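Choline kinase (Streptococcus pneumoniae, PDB 4R78) probably transfers phosphate from ATP to choline, has a protein kinase-like fold, and holds AMP in its nucleotide pocket. Local coordinates at residues 79-90 with 135-145; 179-189 with 258-266. All coordinates share one frame; numbering follows the deposited sequence.

Contact 1 of 2, residues 79-90 with 135-145; sequences DEKYNLELLKDL and TIHTSAKELRG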
loop_
_atom_site.group_PDB
_atom_site.type_symbol
_atom_site.label_atom_id
_atom_site.label_comp_id
_atom_site.label_asym_id
_atom_site.label_seq_id
_atom_site.Cartn_x
_atom_site.Cartn_y
_atom_site.Cartn_z
ATOM N N ASP A 79 4.993 -3.952 -14.101
ATOM C CA ASP A 79 3.617 -4.288 -13.738
ATOM C C ASP A 79 2.900 -3.034 -13.261
ATOM O O ASP A 79 1.790 -2.738 -13.705
ATOM C CB ASP A 79 3.572 -5.312 -12.601
ATOM C CG ASP A 79 3.765 -6.749 -13.064
ATOM O OD1 ASP A 79 4.049 -7.006 -14.255
ATOM O OD2 ASP A 79 3.653 -7.631 -12.188
ATOM N N GLU A 80 3.553 -2.294 -12.364
ATOM C CA GLU A 80 2.924 -1.157 -11.707
ATOM C C GLU A 80 2.820 0.071 -12.601
ATOM O O GLU A 80 1.898 0.873 -12.443
ATOM C CB GLU A 80 3.628 -0.831 -10.387
ATOM C CG GLU A 80 3.553 -1.966 -9.357
ATOM C CD GLU A 80 2.131 -2.388 -9.012
ATOM O OE1 GLU A 80 1.976 -3.520 -8.513
ATOM O OE2 GLU A 80 1.180 -1.602 -9.241
ATOM N N LYS A 81 3.753 0.209 -13.543
ATOM C CA LYS A 81 3.656 1.271 -14.543
ATOM C C LYS A 81 2.443 1.027 -15.443
ATOM O O LYS A 81 1.690 1.955 -15.744
ATOM C CB LYS A 81 4.944 1.400 -15.366
ATOM C CG LYS A 81 4.950 2.626 -16.265
ATOM C CD LYS A 81 6.337 2.965 -16.759
ATOM C CE LYS A 81 6.300 4.240 -17.581
ATOM N NZ LYS A 81 7.674 4.738 -17.858
ATOM N N TYR A 82 2.246 -0.226 -15.847
ATOM C CA TYR A 82 1.051 -0.597 -16.595
ATOM C C TYR A 82 -0.211 -0.380 -15.766
ATOM O O TYR A 82 -1.203 0.155 -16.261
ATOM C CB TYR A 82 1.102 -2.052 -17.066
ATOM C CG TYR A 82 -0.191 -2.483 -17.724
ATOM C CD1 TYR A 82 -0.571 -1.955 -18.961
ATOM C CD2 TYR A 82 -1.053 -3.387 -17.100
ATOM C CE1 TYR A 82 -1.766 -2.326 -19.568
ATOM C CE2 TYR A 82 -2.249 -3.779 -17.709
ATOM C CZ TYR A 82 -2.599 -3.234 -18.936
ATOM O OH TYR A 82 -3.777 -3.595 -19.549
ATOM N N ASN A 83 -0.174 -0.797 -14.505
ATOM C CA ASN A 83 -1.345 -0.633 -13.659
ATOM C C ASN A 83 -1.773 0.826 -13.550
ATOM O O ASN A 83 -2.966 1.116 -13.551
ATOM C CB ASN A 83 -1.140 -1.289 -12.293
ATOM C CG ASN A 83 -1.087 -2.813 -12.384
ATOM O OD1 ASN A 83 -1.379 -3.394 -13.430
ATOM N ND2 ASN A 83 -0.705 -3.462 -11.293
ATOM N N LEU A 84 -0.804 1.742 -13.514
ATOM C CA LEU A 84 -1.106 3.177 -13.515
ATOM C C LEU A 84 -1.906 3.583 -14.749
ATOM O O LEU A 84 -2.960 4.210 -14.632
ATOM C CB LEU A 84 0.174 4.016 -13.442
ATOM C CG LEU A 84 0.840 4.377 -12.114
ATOM C CD1 LEU A 84 1.867 5.470 -12.364
ATOM C CD2 LEU A 84 -0.165 4.836 -11.067
ATOM N N GLU A 85 -1.402 3.234 -15.933
ATOM C CA GLU A 85 -2.090 3.620 -17.172
ATOM C C GLU A 85 -3.418 2.884 -17.364
ATOM O O GLU A 85 -4.342 3.422 -17.974
ATOM C CB GLU A 85 -1.169 3.508 -18.403
ATOM C CG GLU A 85 -0.738 2.104 -18.775
ATOM C CD GLU A 85 0.479 2.057 -19.697
ATOM O OE1 GLU A 85 1.065 0.967 -19.801
ATOM O OE2 GLU A 85 0.855 3.085 -20.312
ATOM N N LEU A 86 -3.514 1.677 -16.811
ATOM C CA LEU A 86 -4.759 0.914 -16.841
ATOM C C LEU A 86 -5.812 1.501 -15.899
ATOM O O LEU A 86 -6.988 1.592 -16.258
ATOM C CB LEU A 86 -4.498 -0.560 -16.506
ATOM C CG LEU A 86 -5.711 -1.484 -16.320
ATOM C CD1 LEU A 86 -6.633 -1.474 -17.542
ATOM C CD2 LEU A 86 -5.269 -2.895 -16.005
ATOM N N LEU A 87 -5.389 1.908 -14.704
ATOM C CA LEU A 87 -6.323 2.377 -13.679
ATOM C C LEU A 87 -6.702 3.849 -13.810
ATOM O O LEU A 87 -7.618 4.315 -13.125
ATOM C CB LEU A 87 -5.762 2.110 -12.282
ATOM C CG LEU A 87 -5.698 0.648 -11.842
ATOM C CD1 LEU A 87 -4.816 0.517 -10.620
ATOM C CD2 LEU A 87 -7.090 0.093 -11.578
ATOM N N LYS A 88 -6.008 4.570 -14.691
ATOM C CA LYS A 88 -6.158 6.024 -14.791
ATOM C C LYS A 88 -7.608 6.488 -14.939
ATOM O O LYS A 88 -8.022 7.434 -14.267
ATOM C CB LYS A 88 -5.295 6.605 -15.919
ATOM C CG LYS A 88 -5.258 8.133 -15.904
ATOM C CD LYS A 88 -4.537 8.709 -17.109
ATOM C CE LYS A 88 -4.606 10.229 -17.106
ATOM N NZ LYS A 88 -6.006 10.730 -17.176
ATOM N N ASP A 89 -8.378 5.823 -15.800
ATOM C CA ASP A 89 -9.742 6.287 -16.086
ATOM C C ASP A 89 -10.761 6.064 -14.963
ATOM O O ASP A 89 -11.910 6.493 -15.076
ATOM C CB ASP A 89 -10.257 5.794 -17.453
ATOM C CG ASP A 89 -10.393 4.282 -17.537
ATOM O OD1 ASP A 89 -10.421 3.607 -16.491
ATOM O OD2 ASP A 89 -10.489 3.774 -18.675
ATOM N N LEU A 90 -10.342 5.406 -13.883
ATOM C CA LEU A 90 -11.174 5.302 -12.678
ATOM C C LEU A 90 -11.254 6.636 -11.938
ATOM O O LEU A 90 -12.181 6.869 -11.161
ATOM C CB LEU A 90 -10.652 4.220 -11.728
ATOM C CG LEU A 90 -10.681 2.752 -12.157
ATOM C CD1 LEU A 90 -10.274 1.867 -10.987
ATOM C CD2 LEU A 90 -12.049 2.336 -12.689
ATOM N N THR A 135 -15.632 0.770 -6.643
ATOM C CA THR A 135 -15.142 1.167 -7.962
ATOM C C THR A 135 -13.941 0.323 -8.388
ATOM O O THR A 135 -13.894 -0.179 -9.516
ATOM C CB THR A 135 -14.795 2.671 -8.010
ATOM O OG1 THR A 135 -16.000 3.444 -7.902
ATOM C CG2 THR A 135 -14.091 3.032 -9.309
ATOM N N ILE A 136 -12.975 0.158 -7.489
ATOM C CA ILE A 136 -11.797 -0.625 -7.843
ATOM C C ILE A 136 -12.126 -2.113 -7.969
ATOM O O ILE A 136 -11.737 -2.749 -8.942
ATOM C CB ILE A 136 -10.556 -0.352 -6.932
ATOM C CG1 ILE A 136 -9.370 -1.244 -7.327
ATOM C CG2 ILE A 136 -10.881 -0.532 -5.469
ATOM C CD1 ILE A 136 -8.846 -1.018 -8.738
ATOM N N HIS A 137 -12.878 -2.654 -7.015
ATOM C CA HIS A 137 -13.140 -4.091 -7.018
ATOM C C HIS A 137 -14.065 -4.572 -8.131
ATOM O O HIS A 137 -14.005 -5.742 -8.509
ATOM C CB HIS A 137 -13.619 -4.575 -5.649
ATOM C CG HIS A 137 -12.620 -4.345 -4.560
ATOM N ND1 HIS A 137 -12.970 -4.255 -3.232
ATOM C CD2 HIS A 137 -11.279 -4.155 -4.609
ATOM C CE1 HIS A 137 -11.887 -4.041 -2.506
ATOM N NE2 HIS A 137 -10.848 -3.977 -3.319
ATOM N N THR A 138 -14.889 -3.670 -8.662
ATOM C CA THR A 138 -15.795 -4.001 -9.766
ATOM C C THR A 138 -15.335 -3.407 -11.103
ATOM O O THR A 138 -16.107 -3.362 -12.064
ATOM C CB THR A 138 -17.234 -3.515 -9.487
ATOM O OG1 THR A 138 -17.258 -2.083 -9.458
ATOM C CG2 THR A 138 -17.764 -4.072 -8.165
ATOM N N SER A 139 -14.085 -2.955 -11.163
ATOM C CA SER A 139 -13.564 -2.272 -12.356
ATOM C C SER A 139 -13.476 -3.174 -13.585
ATOM O O SER A 139 -13.424 -2.674 -14.713
ATOM C CB SER A 139 -12.182 -1.683 -12.071
ATOM O OG SER A 139 -11.197 -2.705 -12.033
ATOM N N ALA A 140 -13.464 -4.488 -13.351
ATOM C CA ALA A 140 -13.232 -5.515 -14.376
ATOM C C ALA A 140 -11.851 -5.414 -15.029
ATOM O O ALA A 140 -11.571 -6.098 -16.016
ATOM C CB ALA A 140 -14.345 -5.508 -15.440
ATOM N N LYS A 141 -10.984 -4.571 -14.465
ATOM C CA LYS A 141 -9.646 -4.379 -15.010
ATOM C C LYS A 141 -8.737 -5.529 -14.615
ATOM O O LYS A 141 -8.783 -6.007 -13.475
ATOM C CB LYS A 141 -9.060 -3.036 -14.563
ATOM C CG LYS A 141 -9.818 -1.843 -15.123
ATOM C CD LYS A 141 -9.309 -0.522 -14.587
ATOM C CE LYS A 141 -10.005 0.645 -15.289
ATOM N NZ LYS A 141 -9.611 0.824 -16.721
ATOM N N GLU A 142 -7.929 -5.975 -15.573
ATOM C CA GLU A 142 -6.984 -7.056 -15.358
ATOM C C GLU A 142 -5.594 -6.474 -15.126
ATOM O O GLU A 142 -4.830 -6.235 -16.067
ATOM C CB GLU A 142 -6.993 -8.015 -16.553
ATOM C CG GLU A 142 -8.300 -8.794 -16.719
ATOM C CD GLU A 142 -8.482 -9.894 -15.680
ATOM O OE1 GLU A 142 -7.469 -10.492 -15.252
ATOM O OE2 GLU A 142 -9.643 -10.161 -15.299
ATOM N N LEU A 143 -5.286 -6.229 -13.857
ATOM C CA LEU A 143 -3.988 -5.689 -13.473
ATOM C C LEU A 143 -2.892 -6.698 -13.755
ATOM O O LEU A 143 -3.132 -7.910 -13.768
ATOM C CB LEU A 143 -3.958 -5.341 -11.979
ATOM C CG LEU A 143 -5.011 -4.375 -11.423
ATOM C CD1 LEU A 143 -4.725 -4.059 -9.962
ATOM C CD2 LEU A 143 -5.098 -3.098 -12.249
ATOM N N ARG A 144 -1.689 -6.189 -13.989
ATOM C CA ARG A 144 -0.513 -7.036 -14.021
ATOM C C ARG A 144 -0.045 -7.280 -12.595
ATOM O O ARG A 144 0.121 -6.341 -11.811
ATOM C CB ARG A 144 0.586 -6.409 -14.876
ATOM C CG ARG A 144 0.381 -6.660 -16.363
ATOM C CD ARG A 144 1.445 -5.991 -17.222
ATOM N NE ARG A 144 2.799 -6.340 -16.801
ATOM C CZ ARG A 144 3.901 -6.040 -17.482
ATOM N NH1 ARG A 144 3.823 -5.390 -18.640
ATOM N NH2 ARG A 144 5.088 -6.395 -17.005
ATOM N N GLY A 145 0.145 -8.553 -12.270
ATOM C CA GLY A 145 0.499 -8.967 -10.924
ATOM C C GLY A 145 -0.572 -9.863 -10.336
ATOM O O GLY A 145 -1.763 -9.547 -10.385
HETATM O O HOH W 1 2.544 -6.708 -9.792
#
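Asn-83 grips the backbone of Arg-144 with both ends of its amide. It sits on helix 77-87, which follows the third strand of the sheet and probably corresponds to helix C of protein kinases, as expected in this protein kinase-like fold. Arg-144 N donates to a lone pair of Asn-83 OD1 (2.9 Å), and Asn-83 ND2 returns a bond to Arg-144 O, 157° at the hydrogen. This pair fixes which way round the buried amide lies, and Ser-218 takes a further bond from ND2.

Next to it the packing is tight and apolar. Leu-143 CD2 lies 3.8 Å from both Leu-86 CD2 and Leu-87 CG, and Leu-87 CD2 presses on Ile-136 CD1 at 3.5 Å. Leu-90 extends this patch, laying CD1 on Ile-136 and CD2 against Lys-141 CE.

The charged groups lie on the more exposed side. Lys-141 and Leu-86 lie alongside each other, pointing opposite ways; the lysine then turns at its last torsion (chi4 -70°), which brings NZ to Leu-86 O at 2.8 Å and into a salt bridge with Asp-89. At the other end Arg-144 CD rests 3.6 Å from Tyr-82 CD2. The guanidinium then meets Asp-79 side-on, its plane 77° from the carboxylate, and both NE and NH2 converge on the single oxygen OD1, NE at 2.9 Å.

Contact 2 of 2, residues 179-189 with 258-266; sequences LEKRLADLGVD and EKIAIYKIL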
loop_
_atom_site.group_PDB
_atom_site.type_symbol
_atom_site.label_atom_id
_atom_site.label_comp_id
_atom_site.label_asym_id
_atom_site.label_seq_id
_atom_site.Cartn_x
_atom_site.Cartn_y
_atom_site.Cartn_z
ATOM N N LEU A 179 -3.034 -21.430 6.980
ATOM C CA LEU A 179 -4.192 -20.679 6.498
ATOM C C LEU A 179 -4.403 -20.788 4.989
ATOM O O LEU A 179 -5.504 -20.527 4.499
ATOM C CB LEU A 179 -4.097 -19.210 6.929
ATOM C CG LEU A 179 -4.050 -18.961 8.443
ATOM C CD1 LEU A 179 -3.746 -17.499 8.747
ATOM C CD2 LEU A 179 -5.335 -19.407 9.139
ATOM N N GLU A 180 -3.355 -21.179 4.261
ATOM C CA GLU A 180 -3.441 -21.343 2.806
ATOM C C GLU A 180 -4.508 -22.369 2.414
ATOM O O GLU A 180 -5.294 -22.130 1.494
ATOM C CB GLU A 180 -2.077 -21.715 2.207
ATOM C CG GLU A 180 -2.047 -21.702 0.677
ATOM C CD GLU A 180 -0.647 -21.777 0.084
ATOM O OE1 GLU A 180 0.318 -22.125 0.800
ATOM O OE2 GLU A 180 -0.511 -21.489 -1.123
ATOM N N LYS A 181 -4.532 -23.494 3.131
ATOM C CA LYS A 181 -5.516 -24.555 2.899
ATOM C C LYS A 181 -6.947 -24.079 3.144
ATOM O O LYS A 181 -7.854 -24.422 2.379
ATOM C CB LYS A 181 -5.193 -25.785 3.765
ATOM C CG LYS A 181 -6.236 -26.915 3.740
ATOM C CD LYS A 181 -6.340 -27.579 2.375
ATOM C CE LYS A 181 -7.419 -28.654 2.367
ATOM N NZ LYS A 181 -7.546 -29.271 1.019
ATOM N N ARG A 182 -7.149 -23.297 4.205
ATOM C CA ARG A 182 -8.470 -22.762 4.511
ATOM C C ARG A 182 -8.930 -21.818 3.407
ATOM O O ARG A 182 -10.064 -21.910 2.949
ATOM C CB ARG A 182 -8.500 -22.068 5.879
ATOM C CG ARG A 182 -9.871 -21.519 6.284
ATOM C CD ARG A 182 -10.954 -22.603 6.310
ATOM N NE ARG A 182 -12.241 -22.088 6.768
ATOM C CZ ARG A 182 -13.389 -22.760 6.723
ATOM N NH1 ARG A 182 -13.434 -23.992 6.227
ATOM N NH2 ARG A 182 -14.502 -22.193 7.167
ATOM N N LEU A 183 -8.038 -20.931 2.965
ATOM C CA LEU A 183 -8.369 -20.013 1.872
ATOM C C LEU A 183 -8.736 -20.755 0.584
ATOM O O LEU A 183 -9.657 -20.349 -0.121
ATOM C CB LEU A 183 -7.250 -18.996 1.631
ATOM C CG LEU A 183 -7.117 -17.851 2.646
ATOM C CD1 LEU A 183 -5.827 -17.084 2.410
ATOM C CD2 LEU A 183 -8.324 -16.905 2.617
ATOM N N ALA A 184 -8.027 -21.847 0.292
ATOM C CA ALA A 184 -8.336 -22.679 -0.876
ATOM C C ALA A 184 -9.718 -23.330 -0.770
ATOM O O ALA A 184 -10.453 -23.405 -1.759
ATOM C CB ALA A 184 -7.256 -23.731 -1.087
ATOM N N ASP A 185 -10.071 -23.783 0.431
ATOM C CA ASP A 185 -11.385 -24.382 0.679
ATOM C C ASP A 185 -12.514 -23.363 0.510
ATOM O O ASP A 185 -13.524 -23.654 -0.134
ATOM C CB ASP A 185 -11.433 -25.014 2.076
ATOM C CG ASP A 185 -12.686 -25.862 2.308
ATOM O OD1 ASP A 185 -13.361 -26.249 1.329
ATOM O OD2 ASP A 185 -12.992 -26.159 3.483
ATOM N N LEU A 186 -12.335 -22.169 1.076
ATOM C CA LEU A 186 -13.323 -21.097 0.956
ATOM C C LEU A 186 -13.469 -20.645 -0.494
ATOM O O LEU A 186 -14.563 -20.281 -0.933
ATOM C CB LEU A 186 -12.945 -19.909 1.849
ATOM C CG LEU A 186 -12.921 -20.136 3.366
ATOM C CD1 LEU A 186 -12.308 -18.939 4.077
ATOM C CD2 LEU A 186 -14.312 -20.436 3.915
ATOM N N GLY A 187 -12.359 -20.692 -1.228
ATOM C CA GLY A 187 -12.308 -20.262 -2.622
ATOM C C GLY A 187 -11.856 -18.820 -2.694
ATOM O O GLY A 187 -12.565 -17.929 -2.239
ATOM N N VAL A 188 -10.674 -18.596 -3.263
ATOM C CA VAL A 188 -10.092 -17.255 -3.360
ATOM C C VAL A 188 -10.539 -16.572 -4.651
ATOM O O VAL A 188 -10.462 -17.155 -5.735
ATOM C CB VAL A 188 -8.538 -17.298 -3.263
ATOM C CG1 VAL A 188 -7.929 -15.906 -3.412
ATOM C CG2 VAL A 188 -8.105 -17.921 -1.937
ATOM N N ASP A 189 -11.013 -15.339 -4.516
ATOM C CA ASP A 189 -11.466 -14.555 -5.656
ATOM C C ASP A 189 -10.312 -13.745 -6.238
ATOM O O ASP A 189 -9.270 -13.584 -5.598
ATOM C CB ASP A 189 -12.648 -13.667 -5.254
ATOM C CG ASP A 189 -13.842 -14.477 -4.767
ATOM O OD1 ASP A 189 -14.311 -15.368 -5.511
ATOM O OD2 ASP A 189 -14.310 -14.236 -3.636
ATOM N N GLU A 258 -14.751 -14.232 7.483
ATOM C CA GLU A 258 -13.630 -15.129 7.755
ATOM C C GLU A 258 -12.396 -14.774 6.931
ATOM O O GLU A 258 -11.280 -14.781 7.456
ATOM C CB GLU A 258 -14.004 -16.603 7.561
ATOM C CG GLU A 258 -12.917 -17.545 8.078
ATOM C CD GLU A 258 -13.248 -19.020 7.950
ATOM O OE1 GLU A 258 -14.362 -19.367 7.507
ATOM O OE2 GLU A 258 -12.374 -19.838 8.309
ATOM N N LYS A 259 -12.595 -14.450 5.655
ATOM C CA LYS A 259 -11.480 -14.040 4.799
ATOM C C LYS A 259 -10.826 -12.770 5.337
ATOM O O LYS A 259 -9.606 -12.667 5.360
ATOM C CB LYS A 259 -11.927 -13.834 3.350
ATOM C CG LYS A 259 -12.081 -15.106 2.539
ATOM C CD LYS A 259 -12.530 -14.753 1.134
ATOM C CE LYS A 259 -12.554 -15.958 0.231
ATOM N NZ LYS A 259 -13.131 -15.584 -1.097
ATOM N N ILE A 260 -11.641 -11.812 5.774
ATOM C CA ILE A 260 -11.116 -10.594 6.380
ATOM C C ILE A 260 -10.213 -10.932 7.571
ATOM O O ILE A 260 -9.101 -10.414 7.675
ATOM C CB ILE A 260 -12.251 -9.617 6.777
ATOM C CG1 ILE A 260 -12.933 -9.073 5.518
ATOM C CG2 ILE A 260 -11.713 -8.456 7.627
ATOM C CD1 ILE A 260 -14.241 -8.347 5.784
ATOM N N ALA A 261 -10.687 -11.813 8.450
ATOM C CA ALA A 261 -9.919 -12.203 9.631
ATOM C C ALA A 261 -8.582 -12.844 9.243
ATOM O O ALA A 261 -7.543 -12.542 9.835
ATOM C CB ALA A 261 -10.739 -13.145 10.510
ATOM N N ILE A 262 -8.618 -13.717 8.239
ATOM C CA ILE A 262 -7.416 -14.392 7.750
ATOM C C ILE A 262 -6.421 -13.407 7.131
ATOM O O ILE A 262 -5.224 -13.464 7.424
ATOM C CB ILE A 262 -7.769 -15.539 6.766
ATOM C CG1 ILE A 262 -8.472 -16.672 7.525
ATOM C CG2 ILE A 262 -6.516 -16.052 6.056
ATOM C CD1 ILE A 262 -9.155 -17.717 6.651
ATOM N N TYR A 263 -6.915 -12.497 6.296
ATOM C CA TYR A 263 -6.038 -11.533 5.638
ATOM C C TYR A 263 -5.401 -10.533 6.599
ATOM O O TYR A 263 -4.281 -10.097 6.361
ATOM C CB TYR A 263 -6.734 -10.840 4.459
ATOM C CG TYR A 263 -6.955 -11.769 3.281
ATOM C CD1 TYR A 263 -5.907 -12.542 2.779
ATOM C CD2 TYR A 263 -8.201 -11.868 2.667
ATOM C CE1 TYR A 263 -6.095 -13.403 1.705
ATOM C CE2 TYR A 263 -8.402 -12.731 1.584
ATOM C CZ TYR A 263 -7.342 -13.488 1.111
ATOM O OH TYR A 263 -7.522 -14.339 0.046
ATOM N N LYS A 264 -6.087 -10.216 7.699
ATOM C CA LYS A 264 -5.488 -9.390 8.757
ATOM C C LYS A 264 -4.221 -10.060 9.300
ATOM O O LYS A 264 -3.200 -9.404 9.479
ATOM C CB LYS A 264 -6.485 -9.137 9.897
ATOM C CG LYS A 264 -7.582 -8.122 9.587
ATOM C CD LYS A 264 -8.477 -7.948 10.803
ATOM C CE LYS A 264 -9.551 -6.898 10.582
ATOM N NZ LYS A 264 -10.550 -6.931 11.691
ATOM N N ILE A 265 -4.290 -11.368 9.549
ATOM C CA ILE A 265 -3.136 -12.119 10.048
ATOM C C ILE A 265 -2.001 -12.139 9.025
ATOM O O ILE A 265 -0.833 -11.946 9.376
ATOM C CB ILE A 265 -3.524 -13.568 10.446
ATOM C CG1 ILE A 265 -4.494 -13.556 11.633
ATOM C CG2 ILE A 265 -2.281 -14.394 10.798
ATOM C CD1 ILE A 265 -5.273 -14.848 11.799
ATOM N N LEU A 266 -2.353 -12.352 7.759
ATOM C CA LEU A 266 -1.353 -12.399 6.701
ATOM C C LEU A 266 -0.673 -11.048 6.527
ATOM O O LEU A 266 0.532 -10.986 6.312
ATOM C CB LEU A 266 -1.968 -12.872 5.382
ATOM C CG LEU A 266 -2.456 -14.322 5.317
ATOM C CD1 LEU A 266 -2.984 -14.637 3.940
ATOM C CD2 LEU A 266 -1.346 -15.285 5.673
#
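Leu-183 and Ile-262 interlock where helix 179-186 meets helix 257-280. The short segments run roughly antiparallel, 152° between their directions, their axes 11.1 Å apart at the closest.

The apolar contacts are knobs into holes in both directions. Leu-183 drops among Lys-259, Ile-262, Tyr-263 and Leu-266; its CD1 lies 3.9 Å from Ile-262 CG2, and its CD2 reaches Tyr-263 OH. In return Ile-262 sits among Leu-179, Arg-182, Leu-183 and Leu-186. Its CG2 is anti to the backbone N, turned to Leu-179 and Leu-183, while CD1 reaches Arg-182 CG at 3.9 Å. Leu-179 continues the layer, its CD1 meeting Ile-265 CG2 at 4.0 Å. Phe-150 of helix 149-159 packs on Leu-183 and Leu-266 as well.

Salt bridges flank this layer. Arg-182 takes the carboxylate of Glu-258 side-on, one nitrogen to each oxygen: NE to OE2 at 2.7 Å and NH2 to OE1 at 2.8 Å. The second bond uses the syn lone pair of OE1; the first is tilted 33° out of the carboxylate plane. Leu-186 CD2 lies over one face of the guanidinium, Asp-185 adds a longer salt bridge to NH1, and Tyr-303 binds Glu-258 OE2, so both members of the pair have further partners.

The remaining polar bonds belong to Lys-259. Its straight chain carries NZ to Gly-187 O, just past the end of helix 179-186, at 2.7 Å. Asp-189 OD2 makes a salt bridge to the same NZ at 3.1 Å, and Asp-222 a second, so the buried ammonium is probably well compensated. The whole is an antiparallel helix pair with knobs-into-holes packing, in the helical lobe of a protein kinase-like fold.

Overall arrangement
Along the chain the two contacts come in series: contact 1 closes at residue 145 before contact 2 opens at 179. Their centres lie 23 Å apart and their nearest atoms about 9 Å, so they do not touch. Contact 1 joins helix 77-87, which packs beside strand 96-100 of the five-stranded sheet, to the end of helix 126-137 and the loop beyond it. Contact 2 lies farther from the centre of the chain, among helices 149-159, 223-233 and 288-303. Helix 223-233 also packs on His-137, within segment 135-145, and so neighbours both contacts. One contact therefore links the sheet-bearing and helical parts of the kinase, while the other pairs helices within the latter.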